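Local coordinates for NLP/P60 family protein (Bacillus cereus ATCC 10987, PDB 3H41) that probably cleaves gamma-D-glutamyl-L-lysine bonds in murein peptides as a cysteine peptidase, releasing L-Ala-gamma-D-Glu during breakdown of the bacterial cell wall, at residues V160-P163 with K167-L170. Sequence-based numbering, arbitrary orientation.
Sequences VLLP and KAWL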
ATOM      1  N   VAL A 160      15.618   9.437 -10.894  1.00  9.67           N
ATOM      2  CA  VAL A 160      14.200   9.518 -11.111  1.00  9.99           C
ATOM      3  C   VAL A 160      13.668  10.934 -10.899  1.00 12.13           C
ATOM      4  O   VAL A 160      14.309  11.775 -10.260  1.00 11.15           O
ATOM      5  CB  VAL A 160      13.444   8.549 -10.127  1.00  9.64           C
ATOM      6  CG1 VAL A 160      13.870   7.113 -10.373  1.00 12.68           C
ATOM      7  CG2 VAL A 160      13.720   8.984  -8.661  1.00 15.48           C
ATOM      8  N   LEU A 161      12.466  11.175 -11.378  1.00 10.92           N
ATOM      9  CA  LEU A 161      11.775  12.444 -11.199  1.00 11.63           C
ATOM     10  C   LEU A 161      10.716  12.344 -10.071  1.00 11.72           C
ATOM     11  O   LEU A 161       9.908  11.426 -10.063  1.00 14.72           O
ATOM     12  CB  LEU A 161      11.063  12.832 -12.504  1.00 13.85           C
ATOM     13  CG  LEU A 161      10.445  14.235 -12.522  1.00 16.45           C
ATOM     14  CD1 LEU A 161      11.521  15.332 -12.487  1.00 18.56           C
ATOM     15  CD2 LEU A 161       9.521  14.406 -13.721  1.00 16.72           C
ATOM     16  N   LEU A 162      10.787  13.256  -9.124  1.00 12.97           N
ATOM     17  CA  LEU A 162       9.822  13.375  -8.020  1.00 13.60           C
ATOM     18  C   LEU A 162       8.552  14.145  -8.453  1.00 13.88           C
ATOM     19  O   LEU A 162       8.581  14.947  -9.383  1.00 12.75           O
ATOM     20  CB  LEU A 162      10.455  14.098  -6.834  1.00 13.35           C
ATOM     21  CG  LEU A 162      11.676  13.380  -6.297  1.00 15.89           C
ATOM     22  CD1 LEU A 162      12.235  14.161  -5.127  1.00 11.04           C
ATOM     23  CD2 LEU A 162      11.314  11.942  -5.924  1.00 19.56           C
ATOM     24  N   PRO A 163       7.429  13.909  -7.764  1.00 13.70           N
ATOM     25  CA  PRO A 163       6.173  14.561  -8.167  1.00 15.21           C
ATOM     26  C   PRO A 163       6.217  16.096  -8.090  1.00 17.03           C
ATOM     27  O   PRO A 163       5.416  16.766  -8.738  1.00 17.89           O
ATOM     28  CB  PRO A 163       5.127  13.987  -7.183  1.00 14.70           C
ATOM     29  CG  PRO A 163       5.793  13.032  -6.336  1.00 15.81           C
ATOM     30  CD  PRO A 163       7.218  12.846  -6.768  1.00 12.31           C
ATOM     31  N   LYS A 167      14.653  16.224  -8.978  1.00 13.46           N
ATOM     32  CA  LYS A 167      15.331  15.007  -9.395  1.00 13.85           C
ATOM     33  C   LYS A 167      16.036  14.391  -8.182  1.00 13.41           C
ATOM     34  O   LYS A 167      16.474  15.119  -7.263  1.00 14.23           O
ATOM     35  CB  LYS A 167      16.338  15.336 -10.490  1.00 16.39           C
ATOM     36  CG  LYS A 167      15.694  15.944 -11.755  1.00 17.38           C
ATOM     37  CD  LYS A 167      16.737  16.139 -12.853  1.00 28.55           C
ATOM     38  CE  LYS A 167      16.123  16.638 -14.178  1.00 39.64           C
ATOM     39  NZ  LYS A 167      15.314  17.856 -13.989  1.00 34.65           N
ATOM     40  N   ALA A 168      16.100  13.065  -8.195  1.00 12.07           N
ATOM     41  CA  ALA A 168      16.592  12.265  -7.089  1.00 11.25           C
ATOM     42  C   ALA A 168      17.210  11.004  -7.612  1.00 11.91           C
ATOM     43  O   ALA A 168      16.986  10.582  -8.764  1.00 12.35           O
ATOM     44  CB  ALA A 168      15.431  11.897  -6.142  1.00 13.32           C
ATOM     45  N   TRP A 169      17.905  10.308  -6.728  1.00  9.89           N
ATOM     46  CA  TRP A 169      18.495   9.037  -7.096  1.00 10.90           C
ATOM     47  C   TRP A 169      18.440   8.016  -5.969  1.00 11.90           C
ATOM     48  O   TRP A 169      18.325   8.394  -4.801  1.00 12.52           O
ATOM     49  CB  TRP A 169      19.914   9.261  -7.557  1.00 10.48           C
ATOM     50  CG  TRP A 169      20.928   9.613  -6.498  1.00 11.05           C
ATOM     51  CD1 TRP A 169      21.308  10.858  -6.087  1.00 16.53           C
ATOM     52  CD2 TRP A 169      21.757   8.681  -5.804  1.00 12.53           C
ATOM     53  NE1 TRP A 169      22.302  10.754  -5.137  1.00 14.79           N
ATOM     54  CE2 TRP A 169      22.586   9.419  -4.943  1.00 14.87           C
ATOM     55  CE3 TRP A 169      21.827   7.271  -5.786  1.00 11.97           C
ATOM     56  CZ2 TRP A 169      23.531   8.806  -4.080  1.00 13.02           C
ATOM     57  CZ3 TRP A 169      22.753   6.651  -4.917  1.00 14.90           C
ATOM     58  CH2 TRP A 169      23.605   7.431  -4.084  1.00 11.90           C
ATOM     59  N   LEU A 170      18.467   6.740  -6.341  1.00  9.90           N
ATOM     60  CA  LEU A 170      18.521   5.633  -5.382  1.00 12.34           C
ATOM     61  C   LEU A 170      19.500   4.577  -5.859  1.00 12.99           C
ATOM     62  O   LEU A 170      19.772   4.460  -7.051  1.00 13.64           O
ATOM     63  CB  LEU A 170      17.155   4.996  -5.141  1.00 14.76           C
ATOM     64  CG  LEU A 170      16.445   4.341  -6.302  1.00 17.30           C
ATOM     65  CD1 LEU A 170      15.403   3.331  -5.754  1.00 25.57           C
ATOM     66  CD2 LEU A 170      15.791   5.401  -7.198  1.00 16.90           C
TER
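Val160 and Ala168 face each other as an antiparallel hydrogen-bonded pair. Val160 N gives its hydrogen to Ala168 O at 2.8 Å, almost straight at 171°. The return bond, from Ala168 N to Val160 O, is 3.0 Å long and more bent at the hydrogen, 153°. Lys167 CA adds a longer CA-H...O contact to the same oxygen, 3.5 Å from Val160 O. On the face bearing Val160 and Ala168, the isopropyl end of Leu162 is set against the methyl of Ala168, its CG 4.0 Å from Ala168 CB and both of its terminal methyls at similar range. Val160 divides its branches: CG2 lies 4.2 Å from Ala168 CB, while CG1, anti to the carbonyl carbon (chi1 -61°), meets Leu170 CD2 at 4.1 Å, the two side chains crossing at about a right angle. The segments form the closing end of the beta hairpin of strands 157-161 and 167-171, within the second SH3b domain. Leu161 and Lys167 make the next, non-hydrogen-bonded pair and point to the other face, where Leu161 CD1 comes within 4.3 Å of Lys167 CG. Leu129 of strand 126-131 touches Val160, Leu162 and Leu170, and Leu148 adds to the packing on Val160 and Leu162. Beyond the Leu161 side, Glu110 and Phe111 of helix 109-113 lie against that leucine.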